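Local coordinates for protein alpha-acetolactate decarboxylase (Bacillus subtilis subsp. subtilis str. 168, PDB 5XNE) that catalyses the decarboxylation of (2S)-2-acetolactate to (R)-acetoin and carbon dioxide, a step toward butanediol that may help control internal pH, at residues B[30-35]-B[75-80]; B[10-15]-B[216-221]; B[84-89]-B[193-198]; B[4-9]-B[166-171]; B[123-128]-B[144-149]. All blocks are in the same frame, centred on the assembly; numbering follows the deposited sequence.

Interaction 1. Residues B[30-35]-B[75-80]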
# COMPACT_ATOMS: atom_id res chain seq x y z
N TYR B 30 -10.15 -13.72 7.16
CA TYR B 30 -9.11 -12.69 7.10
C TYR B 30 -8.76 -12.06 8.44
O TYR B 30 -7.74 -11.38 8.55
CB TYR B 30 -9.53 -11.58 6.13
CG TYR B 30 -9.74 -12.08 4.74
CD1 TYR B 30 -8.66 -12.58 4.00
CD2 TYR B 30 -11.00 -12.08 4.16
CE1 TYR B 30 -8.84 -13.05 2.71
CE2 TYR B 30 -11.19 -12.54 2.88
CZ TYR B 30 -10.11 -13.03 2.16
OH TYR B 30 -10.30 -13.50 0.88
N GLY B 31 -9.59 -12.27 9.45
CA GLY B 31 -9.24 -11.75 10.75
C GLY B 31 -10.29 -11.98 11.80
O GLY B 31 -11.41 -12.40 11.51
N ASP B 32 -9.91 -11.69 13.04
CA ASP B 32 -10.86 -11.69 14.15
C ASP B 32 -10.94 -10.32 14.82
O ASP B 32 -11.50 -10.18 15.89
CB ASP B 32 -10.46 -12.74 15.19
CG ASP B 32 -9.02 -12.62 15.64
OD1 ASP B 32 -8.45 -11.51 15.66
OD2 ASP B 32 -8.43 -13.68 15.99
N PHE B 33 -10.39 -9.31 14.14
CA PHE B 33 -10.21 -7.98 14.69
C PHE B 33 -10.27 -7.00 13.52
O PHE B 33 -9.67 -7.26 12.50
CB PHE B 33 -8.86 -7.91 15.40
CG PHE B 33 -8.51 -6.58 16.01
CD1 PHE B 33 -8.04 -5.53 15.21
CD2 PHE B 33 -8.55 -6.41 17.38
CE1 PHE B 33 -7.67 -4.33 15.78
CE2 PHE B 33 -8.17 -5.22 17.96
CZ PHE B 33 -7.71 -4.17 17.15
N GLY B 34 -10.99 -5.90 13.67
CA GLY B 34 -10.94 -4.88 12.62
C GLY B 34 -11.91 -3.74 12.77
O GLY B 34 -12.73 -3.71 13.71
N ILE B 35 -11.80 -2.78 11.85
CA ILE B 35 -12.65 -1.58 11.83
C ILE B 35 -12.95 -1.22 10.38
O ILE B 35 -12.34 -1.74 9.45
CB ILE B 35 -11.98 -0.36 12.51
CG1 ILE B 35 -10.66 0.01 11.83
CG2 ILE B 35 -11.76 -0.62 14.00
CD1 ILE B 35 -10.08 1.35 12.28
N PHE B 75 -8.72 -5.68 8.54
CA PHE B 75 -8.81 -6.84 9.45
C PHE B 75 -7.45 -7.42 9.76
O PHE B 75 -6.51 -7.29 8.98
CB PHE B 75 -9.67 -7.95 8.84
CG PHE B 75 -11.03 -7.50 8.47
CD1 PHE B 75 -12.01 -7.36 9.44
CD2 PHE B 75 -11.34 -7.22 7.15
CE1 PHE B 75 -13.29 -6.92 9.10
CE2 PHE B 75 -12.62 -6.79 6.80
CZ PHE B 75 -13.59 -6.65 7.78
N THR B 76 -7.37 -8.11 10.90
CA THR B 76 -6.19 -8.91 11.17
C THR B 76 -6.56 -10.00 12.15
O THR B 76 -7.62 -9.93 12.79
CB THR B 76 -5.03 -8.07 11.73
OG1 THR B 76 -3.81 -8.80 11.58
CG2 THR B 76 -5.25 -7.75 13.19
N PHE B 77 -5.70 -11.00 12.25
CA PHE B 77 -5.81 -11.97 13.33
C PHE B 77 -4.92 -11.45 14.45
O PHE B 77 -3.69 -11.46 14.35
CB PHE B 77 -5.40 -13.37 12.88
CG PHE B 77 -6.42 -14.04 12.01
CD1 PHE B 77 -7.62 -14.49 12.56
CD2 PHE B 77 -6.21 -14.18 10.65
CE1 PHE B 77 -8.58 -15.10 11.76
CE2 PHE B 77 -7.16 -14.78 9.84
CZ PHE B 77 -8.35 -15.23 10.38
N PHE B 78 -5.57 -10.95 15.50
CA PHE B 78 -4.90 -10.25 16.57
C PHE B 78 -4.11 -11.23 17.43
O PHE B 78 -4.62 -12.27 17.82
CB PHE B 78 -5.91 -9.48 17.42
CG PHE B 78 -5.29 -8.50 18.36
CD1 PHE B 78 -4.77 -8.90 19.59
CD2 PHE B 78 -5.25 -7.15 18.04
CE1 PHE B 78 -4.21 -7.98 20.45
CE2 PHE B 78 -4.69 -6.22 18.89
CZ PHE B 78 -4.17 -6.64 20.12
N THR B 79 -2.86 -10.87 17.70
CA THR B 79 -2.02 -11.65 18.61
C THR B 79 -1.46 -10.69 19.65
O THR B 79 -1.00 -9.61 19.32
CB THR B 79 -0.87 -12.35 17.87
OG1 THR B 79 0.01 -11.37 17.31
CG2 THR B 79 -1.41 -13.22 16.75
N PRO B 80 -1.50 -11.09 20.93
CA PRO B 80 -1.08 -10.15 21.98
C PRO B 80 0.45 -10.02 22.11
O PRO B 80 1.03 -10.53 23.07
CB PRO B 80 -1.69 -10.76 23.24
CG PRO B 80 -1.77 -12.22 22.94
CD PRO B 80 -2.06 -12.33 21.48
O HOH W 1 -5.72 -14.14 16.26

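Interaction 2. Residues B[10-15]-B[216-221]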
# COMPACT_ATOMS: atom_id res chain seq x y z
N MET B 10 -8.83 4.42 1.24
CA MET B 10 -9.48 5.58 1.82
C MET B 10 -9.76 6.63 0.75
O MET B 10 -10.79 7.30 0.81
CB MET B 10 -8.61 6.18 2.94
CG MET B 10 -9.25 7.35 3.65
SD MET B 10 -10.72 6.82 4.56
CE MET B 10 -11.36 8.39 5.12
N THR B 11 -8.88 6.74 -0.23
CA THR B 11 -9.14 7.74 -1.26
C THR B 11 -10.35 7.40 -2.13
O THR B 11 -11.00 8.31 -2.66
CB THR B 11 -7.93 7.95 -2.15
OG1 THR B 11 -7.54 6.70 -2.74
CG2 THR B 11 -6.76 8.54 -1.33
N SER B 12 -10.69 6.11 -2.27
CA SER B 12 -11.93 5.76 -2.97
C SER B 12 -13.15 6.18 -2.15
O SER B 12 -14.14 6.68 -2.70
CB SER B 12 -11.97 4.25 -3.29
OG SER B 12 -13.14 3.90 -4.05
N LEU B 13 -13.07 5.99 -0.83
CA LEU B 13 -14.12 6.47 0.04
C LEU B 13 -14.26 8.00 -0.06
O LEU B 13 -15.38 8.52 -0.14
CB LEU B 13 -13.83 6.04 1.49
CG LEU B 13 -15.02 5.74 2.40
CD1 LEU B 13 -15.88 4.57 1.89
CD2 LEU B 13 -14.53 5.50 3.82
N LEU B 14 -13.14 8.72 -0.09
CA LEU B 14 -13.17 10.18 -0.23
C LEU B 14 -13.95 10.59 -1.47
O LEU B 14 -14.69 11.58 -1.44
CB LEU B 14 -11.76 10.75 -0.30
CG LEU B 14 -10.90 10.78 0.96
CD1 LEU B 14 -9.56 11.45 0.63
CD2 LEU B 14 -11.61 11.51 2.10
N ASP B 15 -13.80 9.82 -2.54
CA ASP B 15 -14.44 10.13 -3.83
C ASP B 15 -15.92 9.73 -3.87
O ASP B 15 -16.58 9.87 -4.90
CB ASP B 15 -13.69 9.44 -4.97
CG ASP B 15 -14.12 9.93 -6.35
OD1 ASP B 15 -14.22 11.17 -6.53
OD2 ASP B 15 -14.37 9.10 -7.24
N PHE B 216 -13.56 0.88 -10.30
CA PHE B 216 -12.81 0.97 -11.56
C PHE B 216 -12.85 2.39 -12.13
O PHE B 216 -11.83 2.92 -12.63
CB PHE B 216 -13.37 0.00 -12.60
CG PHE B 216 -12.87 -1.41 -12.48
CD1 PHE B 216 -12.72 -2.02 -11.23
CD2 PHE B 216 -12.60 -2.16 -13.62
CE1 PHE B 216 -12.29 -3.32 -11.13
CE2 PHE B 216 -12.15 -3.48 -13.53
CZ PHE B 216 -12.01 -4.06 -12.29
N ASN B 217 -14.03 3.01 -12.06
CA ASN B 217 -14.25 4.32 -12.68
C ASN B 217 -14.01 5.52 -11.76
O ASN B 217 -14.14 6.67 -12.19
CB ASN B 217 -15.69 4.39 -13.21
CG ASN B 217 -15.92 3.43 -14.36
OD1 ASN B 217 -15.01 3.15 -15.14
ND2 ASN B 217 -17.15 2.92 -14.48
N ALA B 218 -13.66 5.27 -10.50
CA ALA B 218 -13.44 6.34 -9.53
C ALA B 218 -12.26 7.23 -9.89
O ALA B 218 -11.29 6.79 -10.52
CB ALA B 218 -13.23 5.76 -8.14
N ASN B 219 -12.34 8.48 -9.45
CA ASN B 219 -11.23 9.42 -9.59
C ASN B 219 -10.42 9.45 -8.30
O ASN B 219 -10.84 10.01 -7.29
CB ASN B 219 -11.75 10.82 -9.94
CG ASN B 219 -10.63 11.83 -10.08
OD1 ASN B 219 -9.51 11.50 -10.44
ND2 ASN B 219 -10.94 13.09 -9.78
N LEU B 220 -9.25 8.82 -8.34
CA LEU B 220 -8.44 8.67 -7.14
C LEU B 220 -7.19 9.52 -7.23
O LEU B 220 -6.18 9.24 -6.57
CB LEU B 220 -8.07 7.20 -6.92
CG LEU B 220 -9.26 6.25 -6.83
CD1 LEU B 220 -8.82 4.85 -6.44
CD2 LEU B 220 -10.27 6.78 -5.83
N ASP B 221 -7.24 10.55 -8.05
CA ASP B 221 -6.07 11.41 -8.21
C ASP B 221 -6.37 12.80 -7.67
O ASP B 221 -6.35 13.80 -8.39
CB ASP B 221 -5.63 11.45 -9.67
CG ASP B 221 -5.08 10.10 -10.14
OD1 ASP B 221 -4.13 9.58 -9.51
OD2 ASP B 221 -5.60 9.55 -11.15
O HOH W 2 -5.76 8.09 -4.39
O HOH W 3 -13.56 13.01 -8.26

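Interaction 3. Residues B[84-89]-B[193-198]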
# COMPACT_ATOMS: atom_id res chain seq x y z
N HIS B 84 0.54 -3.23 27.92
CA HIS B 84 0.91 -2.03 28.63
C HIS B 84 -0.28 -1.63 29.49
O HIS B 84 -1.43 -1.85 29.11
CB HIS B 84 1.29 -0.92 27.66
CG HIS B 84 2.05 0.21 28.28
ND1 HIS B 84 3.22 0.01 29.00
CD2 HIS B 84 1.83 1.54 28.28
CE1 HIS B 84 3.67 1.18 29.42
NE2 HIS B 84 2.85 2.12 29.00
N LYS B 85 -0.01 -1.07 30.66
CA LYS B 85 -1.09 -0.65 31.55
C LYS B 85 -1.10 0.87 31.67
O LYS B 85 -0.05 1.50 31.82
CB LYS B 85 -0.95 -1.30 32.92
CG LYS B 85 -1.12 -2.81 32.91
CD LYS B 85 -2.55 -3.21 32.56
CE LYS B 85 -3.17 -4.09 33.64
NZ LYS B 85 -4.32 -4.90 33.14
N ILE B 86 -2.29 1.46 31.57
CA ILE B 86 -2.44 2.88 31.81
C ILE B 86 -3.16 2.97 33.15
O ILE B 86 -4.32 2.58 33.27
CB ILE B 86 -3.21 3.61 30.69
CG1 ILE B 86 -2.29 3.93 29.50
CG2 ILE B 86 -3.75 4.94 31.19
CD1 ILE B 86 -1.61 2.75 28.87
N ASP B 87 -2.43 3.42 34.17
CA ASP B 87 -2.88 3.33 35.55
C ASP B 87 -3.86 4.42 35.92
O ASP B 87 -4.76 4.22 36.73
CB ASP B 87 -1.69 3.40 36.51
CG ASP B 87 -0.76 2.21 36.38
OD1 ASP B 87 -1.23 1.09 36.09
OD2 ASP B 87 0.46 2.42 36.58
N ALA B 88 -3.65 5.59 35.34
CA ALA B 88 -4.41 6.75 35.74
C ALA B 88 -4.81 7.60 34.55
O ALA B 88 -4.51 7.27 33.39
CB ALA B 88 -3.60 7.59 36.73
N LYS B 89 -5.50 8.69 34.85
CA LYS B 89 -5.98 9.65 33.88
C LYS B 89 -4.92 9.99 32.84
O LYS B 89 -3.79 10.37 33.17
CB LYS B 89 -6.42 10.92 34.60
CG LYS B 89 -7.44 11.74 33.87
CD LYS B 89 -8.23 12.57 34.86
CE LYS B 89 -8.82 13.78 34.19
NZ LYS B 89 -7.88 14.32 33.17
N GLU B 193 -9.33 6.66 31.87
CA GLU B 193 -9.31 6.69 33.33
C GLU B 193 -8.32 5.62 33.77
O GLU B 193 -7.37 5.89 34.51
CB GLU B 193 -10.70 6.45 33.91
CG GLU B 193 -10.74 6.49 35.43
CD GLU B 193 -12.11 6.86 35.96
OE1 GLU B 193 -13.00 7.17 35.14
OE2 GLU B 193 -12.30 6.85 37.19
N ASP B 194 -8.55 4.41 33.30
CA ASP B 194 -7.59 3.32 33.42
C ASP B 194 -7.92 2.26 32.39
O ASP B 194 -9.09 2.00 32.11
CB ASP B 194 -7.60 2.73 34.83
CG ASP B 194 -8.94 2.10 35.17
OD1 ASP B 194 -9.14 0.91 34.84
OD2 ASP B 194 -9.78 2.80 35.78
N CYS B 195 -6.89 1.65 31.81
CA CYS B 195 -7.13 0.61 30.81
C CYS B 195 -5.94 -0.31 30.64
O CYS B 195 -4.82 0.01 31.03
CB CYS B 195 -7.48 1.25 29.46
SG CYS B 195 -6.07 1.99 28.54
N THR B 196 -6.20 -1.47 30.05
CA THR B 196 -5.15 -2.35 29.58
C THR B 196 -4.98 -2.14 28.07
O THR B 196 -5.97 -2.06 27.33
CB THR B 196 -5.46 -3.83 29.88
OG1 THR B 196 -4.46 -4.67 29.29
CG2 THR B 196 -6.82 -4.23 29.36
N VAL B 197 -3.73 -2.03 27.64
CA VAL B 197 -3.41 -1.92 26.22
C VAL B 197 -2.81 -3.22 25.72
O VAL B 197 -2.00 -3.86 26.41
CB VAL B 197 -2.42 -0.78 25.94
CG1 VAL B 197 -2.24 -0.59 24.44
CG2 VAL B 197 -2.93 0.51 26.56
N THR B 198 -3.21 -3.63 24.53
CA THR B 198 -2.62 -4.79 23.88
C THR B 198 -2.33 -4.38 22.44
O THR B 198 -3.15 -3.72 21.80
CB THR B 198 -3.56 -6.01 23.92
OG1 THR B 198 -4.03 -6.20 25.26
CG2 THR B 198 -2.81 -7.25 23.52

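Interaction 4. Residues B[4-9]-B[166-171]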
# COMPACT_ATOMS: atom_id res chain seq x y z
N ILE B 4 -2.07 -7.23 7.80
CA ILE B 4 -3.30 -6.46 7.77
C ILE B 4 -3.99 -6.77 6.45
O ILE B 4 -3.36 -6.68 5.38
CB ILE B 4 -3.05 -4.94 7.87
CG1 ILE B 4 -2.16 -4.60 9.06
CG2 ILE B 4 -4.38 -4.19 7.90
CD1 ILE B 4 -2.78 -4.92 10.42
N TYR B 5 -5.25 -7.18 6.50
CA TYR B 5 -6.04 -7.38 5.29
C TYR B 5 -6.85 -6.11 5.06
O TYR B 5 -7.74 -5.78 5.84
CB TYR B 5 -6.97 -8.59 5.40
CG TYR B 5 -7.63 -8.96 4.09
CD1 TYR B 5 -6.93 -9.65 3.12
CD2 TYR B 5 -8.96 -8.61 3.83
CE1 TYR B 5 -7.51 -9.99 1.91
CE2 TYR B 5 -9.56 -8.96 2.62
CZ TYR B 5 -8.82 -9.65 1.67
OH TYR B 5 -9.36 -10.01 0.45
N GLN B 6 -6.50 -5.40 3.99
CA GLN B 6 -7.04 -4.07 3.72
C GLN B 6 -8.02 -4.12 2.55
O GLN B 6 -7.63 -4.45 1.42
CB GLN B 6 -5.90 -3.09 3.43
CG GLN B 6 -6.34 -1.69 3.08
CD GLN B 6 -7.18 -1.07 4.15
OE1 GLN B 6 -6.80 -1.05 5.32
NE2 GLN B 6 -8.35 -0.56 3.77
N VAL B 7 -9.28 -3.80 2.82
CA VAL B 7 -10.32 -3.80 1.80
C VAL B 7 -10.45 -2.38 1.22
O VAL B 7 -10.90 -1.45 1.89
CB VAL B 7 -11.67 -4.28 2.37
CG1 VAL B 7 -12.80 -4.07 1.37
CG2 VAL B 7 -11.58 -5.75 2.77
N SER B 8 -9.99 -2.24 -0.03
CA SER B 8 -10.02 -0.99 -0.81
C SER B 8 -9.25 0.16 -0.16
O SER B 8 -8.42 -0.06 0.74
CB SER B 8 -11.48 -0.56 -1.07
OG SER B 8 -11.54 0.38 -2.14
N THR B 9 -9.48 1.38 -0.65
CA THR B 9 -8.66 2.52 -0.23
C THR B 9 -9.47 3.66 0.36
O THR B 9 -10.64 3.88 0.00
CB THR B 9 -7.82 3.11 -1.40
OG1 THR B 9 -8.68 3.88 -2.27
CG2 THR B 9 -7.13 2.01 -2.18
N GLY B 166 -3.72 7.25 2.56
CA GLY B 166 -4.47 7.20 1.32
C GLY B 166 -4.96 5.80 0.97
O GLY B 166 -6.09 5.66 0.48
N ILE B 167 -4.15 4.77 1.19
CA ILE B 167 -4.69 3.42 1.22
C ILE B 167 -5.49 3.26 2.51
O ILE B 167 -6.70 2.99 2.48
CB ILE B 167 -3.60 2.35 1.12
CG1 ILE B 167 -2.99 2.38 -0.28
CG2 ILE B 167 -4.20 0.97 1.42
CD1 ILE B 167 -1.73 1.53 -0.40
N ALA B 168 -4.82 3.44 3.64
CA ALA B 168 -5.51 3.50 4.92
C ALA B 168 -5.33 4.90 5.51
O ALA B 168 -4.97 5.84 4.79
CB ALA B 168 -4.98 2.43 5.86
N VAL B 169 -5.58 5.05 6.80
CA VAL B 169 -5.41 6.33 7.46
C VAL B 169 -4.13 6.33 8.27
O VAL B 169 -4.02 5.61 9.25
CB VAL B 169 -6.61 6.66 8.37
CG1 VAL B 169 -6.37 7.97 9.10
CG2 VAL B 169 -7.90 6.70 7.56
N SER B 170 -3.15 7.12 7.84
CA SER B 170 -1.86 7.22 8.52
C SER B 170 -2.04 7.58 10.00
O SER B 170 -2.90 8.40 10.35
CB SER B 170 -0.98 8.28 7.84
OG SER B 170 0.24 8.44 8.52
N GLY B 171 -1.22 6.99 10.85
CA GLY B 171 -1.31 7.23 12.28
C GLY B 171 -2.36 6.35 12.93
O GLY B 171 -2.60 5.23 12.48

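Interaction 5. Residues B[123-128]-B[144-149]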
# COMPACT_ATOMS: atom_id res chain seq x y z
N THR B 123 -17.11 10.28 19.75
CA THR B 123 -17.20 9.53 18.50
C THR B 123 -18.12 10.19 17.50
O THR B 123 -18.91 11.08 17.83
CB THR B 123 -17.74 8.11 18.72
OG1 THR B 123 -19.12 8.17 19.09
CG2 THR B 123 -16.93 7.37 19.80
N ARG B 124 -18.01 9.71 16.26
CA ARG B 124 -19.01 9.92 15.22
C ARG B 124 -19.51 8.58 14.70
O ARG B 124 -18.83 7.56 14.83
CB ARG B 124 -18.45 10.72 14.05
CG ARG B 124 -17.34 9.98 13.31
CD ARG B 124 -17.77 9.58 11.89
NE ARG B 124 -16.81 8.65 11.28
CZ ARG B 124 -15.85 9.07 10.48
NH1 ARG B 124 -15.78 10.39 10.21
NH2 ARG B 124 -14.98 8.22 9.93
N THR B 125 -20.68 8.58 14.08
CA THR B 125 -21.11 7.43 13.29
C THR B 125 -21.57 7.92 11.94
O THR B 125 -22.55 8.66 11.85
CB THR B 125 -22.25 6.63 13.96
OG1 THR B 125 -23.38 7.50 14.17
CG2 THR B 125 -21.81 6.03 15.28
N VAL B 126 -20.86 7.55 10.88
CA VAL B 126 -21.35 7.88 9.54
C VAL B 126 -22.72 7.23 9.35
O VAL B 126 -23.01 6.15 9.90
CB VAL B 126 -20.40 7.41 8.41
CG1 VAL B 126 -19.11 8.24 8.42
CG2 VAL B 126 -20.11 5.92 8.52
N GLU B 127 -23.58 7.91 8.59
CA GLU B 127 -24.95 7.46 8.38
C GLU B 127 -25.23 7.13 6.93
O GLU B 127 -24.59 7.69 6.02
CB GLU B 127 -25.95 8.54 8.81
CG GLU B 127 -25.96 8.88 10.27
CD GLU B 127 -27.05 9.89 10.59
OE1 GLU B 127 -27.00 11.01 10.04
OE2 GLU B 127 -27.96 9.56 11.37
N LEU B 128 -26.22 6.27 6.72
CA LEU B 128 -26.60 5.82 5.38
C LEU B 128 -26.81 6.99 4.43
O LEU B 128 -27.52 7.95 4.74
CB LEU B 128 -27.86 4.93 5.46
CG LEU B 128 -28.43 4.18 4.24
CD1 LEU B 128 -29.53 3.21 4.66
CD2 LEU B 128 -29.00 5.09 3.18
N PRO B 144 -23.69 12.41 13.09
CA PRO B 144 -23.95 12.43 14.53
C PRO B 144 -22.65 12.31 15.29
O PRO B 144 -21.80 11.48 14.93
CB PRO B 144 -24.83 11.20 14.75
CG PRO B 144 -25.43 10.94 13.42
CD PRO B 144 -24.38 11.29 12.43
N ILE B 145 -22.48 13.14 16.31
CA ILE B 145 -21.32 13.07 17.18
C ILE B 145 -21.79 12.74 18.58
O ILE B 145 -22.75 13.33 19.08
CB ILE B 145 -20.53 14.39 17.18
CG1 ILE B 145 -20.06 14.72 15.75
CG2 ILE B 145 -19.33 14.32 18.12
CD1 ILE B 145 -19.21 15.98 15.66
N PHE B 146 -21.13 11.78 19.21
CA PHE B 146 -21.53 11.35 20.54
C PHE B 146 -20.44 11.65 21.55
O PHE B 146 -19.24 11.56 21.25
CB PHE B 146 -21.85 9.85 20.56
CG PHE B 146 -22.93 9.45 19.59
CD1 PHE B 146 -22.63 9.12 18.28
CD2 PHE B 146 -24.26 9.40 20.00
CE1 PHE B 146 -23.63 8.75 17.39
CE2 PHE B 146 -25.26 9.03 19.12
CZ PHE B 146 -24.95 8.71 17.82
N ASN B 147 -20.85 12.04 22.76
CA ASN B 147 -19.90 12.20 23.85
C ASN B 147 -20.26 11.26 25.00
O ASN B 147 -21.38 11.28 25.50
CB ASN B 147 -19.88 13.65 24.33
CG ASN B 147 -19.44 14.61 23.25
OD1 ASN B 147 -18.25 14.71 22.94
ND2 ASN B 147 -20.39 15.33 22.67
N PHE B 148 -19.32 10.42 25.39
CA PHE B 148 -19.54 9.48 26.48
C PHE B 148 -18.69 9.89 27.67
O PHE B 148 -17.57 10.39 27.51
CB PHE B 148 -19.22 8.06 26.03
CG PHE B 148 -19.95 7.64 24.79
CD1 PHE B 148 -21.26 7.21 24.87
CD2 PHE B 148 -19.33 7.67 23.55
CE1 PHE B 148 -21.95 6.83 23.74
CE2 PHE B 148 -20.01 7.29 22.41
CZ PHE B 148 -21.32 6.86 22.50
N ASP B 149 -19.23 9.69 28.87
CA ASP B 149 -18.54 10.02 30.10
C ASP B 149 -18.41 8.80 30.98
O ASP B 149 -19.37 8.04 31.11
CB ASP B 149 -19.27 11.13 30.87
CG ASP B 149 -19.30 12.44 30.12
OD1 ASP B 149 -18.24 13.11 30.05
OD2 ASP B 149 -20.38 12.80 29.61

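Interaction 1. Residues B[30-35]-B[75-80]
D32 and F33 both face T76 across two antiparallel strand ends, a classic beta bulge, spanned by two backbone bonds. T76 N donates to F33 O (2.9 Å), while T76 O accepts D32 N, also at 2.9 Å. The D32 carboxylate adds a third bond: with CG between the backbone N and the carbonyl carbon (chi1 52°), OD1 takes F78 N on its syn side, 2.9 Å away and almost straight at 173°. A water donates to both D32 OD2 and F78 O, bridging the same two residues again.

A CH-pi contact sets G31 CA over the centre of the F77 ring, 3.5 Å from the centroid, with D32 OD2 at the ring edge, in plane. Trimming F77 to an alanine would probably leave G31 CA without its ring and open a gap beside it.

Among the apolar contacts, F78 CD2 lies over one face of the F33 ring, 3.4 Å from F33 CD2, the two planes inclined at 32°.

F33 and T76 share a sheet face packed against strands 109-115 and 151-160. Strand 3-7 bonds to F75 through Y5, whose ring stacks on that of Y30.

Interaction 2. Residues B[10-15]-B[216-221]
D15, just past the last turn of helix 10-14, reaches across to the backbone of N219. Its CB stands 3.7 Å from N219 O and also neighbours the CD2 methyl of L220. With CG anti to the backbone N (chi1 -169°), the side chain runs on beside N219, and CG passes 3.4 Å from N219 O. The carboxylate then divides its work. OD2 accepts N219 N at 3.1 Å, the amide approaching from above the carboxylate plane, and the same oxygen touches the A218 methyl, 3.6 Å to CB. D15 OD1 accepts a hydrogen bond from a water 2.6 Å away, and that water in turn accepts from N219 ND2, so the aspartate grips the backbone of N219 directly and its side chain through solvent.

In the fold, this joins the N-terminal helix to the loop that links helix 213-217 with helix 225-232. L220 supplies the apolar half of the contact: its CD2 is pressed into the helix backbone, 3.5 Å from S12 CA, a tight approach, and 3.6 Å from T11 O. A second water joins T11 OG1 to L220 O, while T11 OG1 is also hydrogen-bonded to T9 OG1. Beyond the loop lies the other subunit of the dimer: A218 O is hydrogen-bonded to N107 ND2 of that second subunit, L220 packs on the same N107, and T11 touches its Y163.

Interaction 3. Residues B[84-89]-B[193-198]
H84 and V197 form a hydrogen-bonded antiparallel pair, and I86 with C195 forms the next, so four backbone bonds tie strand 82-86 to residues 195-197 of the neighbouring strand. V197 N gives to H84 O at 2.7 Å, and H84 N returns a bond to V197 O at 3.0 Å. In the second pair I86 N reaches C195 O at 3.0 Å, and C195 N reaches I86 O at 3.1 Å. Between them K85 and T196 make a non-hydrogen-bonded pair; the backbone of T196 bonds instead to D115 in strand 109-115. Farther along, E193 and D194 both face L117 in a classic beta bulge.

Among the polar side chains, H84 NE2 is satisfied by E98 OE2 of helix 92-100; the bent chain of K85 brings NZ 3.6 Å from T196 CB. On the face shared by H84, I86, C195 and V197 the meeting is apolar. I86 CD1 presses on V197 CG2 at 3.5 Å, tighter than usual, I86 CB lies 3.9 Å from C195 SG, and F95 of helix 92-100 packs on both I86 and V197. Main-chain amides thus carry the pairing, while the apolar side chains of one face pack toward helix 92-100.

Interaction 4. Residues B[4-9]-B[166-171]
T9 CA directs a CA-H...O contact at I167 O, 3.4 Å away, where the backbone leaving strand 3-7 passes the loop before strand 171-178, with no hydrogen bond between residues 4-9 and 166-171 themselves. Q6 and I167 make the main side-chain contact. Q6 extends with CG anti to the backbone N (chi1 178°), which lays CG 3.8 Å from I167 CG2, and then bends at chi2. The bend sends the amide along its own segment: NE2 donates to S8 O at 3.1 Å from above that carbonyl plane, with a weak second bond to V7 O. OE1 stands 4.0 Å from the A168 methyl carbon CB and is hydrogen-bonded to S74 OG, so both ends of this buried amide are held. T9 CB rests 3.6 Å from G166 O. Y163 of the second subunit packs on both T9 and I167.

The T9 end is that of a capped helix N terminus: T9 is the N-cap of helix 10-14, its OG1 taking S12 N, and the carbonyls of I167 and G166 receive the next amides, M10 N and T11 N. The loop doing so leads directly into strand 171-178, which carries the zinc ligands H173 and H175.

Interaction 5. Residues B[123-128]-B[144-149]
The F146 ring meets T125 at its edge, where OG1 lies in the ring plane 3.5 Å from CE1. F148 likewise turns an edge to T123, its CE2 being 3.5 Å from OG1; that hydroxyl, hydrogen-bonded to G184 O, also lies beside F146 CB. The guanidinium of R124 carries V126 CG1 over one face, offset toward the rim. Its NE forms a salt bridge with E44, which also accepts V126 N, and NH1 bonds to T232 O and Q143 OE1, so the group is fixed in its rotation.

The carboxylate of E127 comes up against the CG-CD edge of the proline ring, with E127 CD 3.4 Å from P144 CG. With an alanine at E127, that edge of P144 would probably lose its carboxylate neighbour, opening a gap at the end of the strand pair.

Backbone bonds hold the partners in register: T123 N to F146 O, F146 N to T123 O at 2.7 Å, and T125 N to P144 O at 3.2 Å. R124 CB leans on P144 O at 3.5 Å.

Strand 145-149 thus lies antiparallel to strand 117-124, whose R124 backbone bonds with H186. The R124 side chain comes within about 4 Å of the zinc held by H173, H175 and H186, placing this pairing beside the metal site.

From the N terminus, interaction 4 opens at 4-9 and interaction 2 at 10-15. Interaction 1 opens and closes within both loops, before interaction 3 opens at 84-89. Interaction 5 follows, nested inside interactions 2, 3 and 4. The chain then closes interaction 4 at 166-171, interaction 3 at 193-198 and interaction 2 at 216-221, so interaction 4 crosses both others while interaction 3 nests within interaction 2. Interactions 1, 3 and 5 pair strands 33-37 with 73-76, 82-86 with 195-208, and 117-124 with 145-149; interaction 4 sets the end of strand 3-7 against the loop before strand 171-178; interaction 2 brings the C-terminal region to the first helix. Interactions 2 and 4 both touch the second subunit.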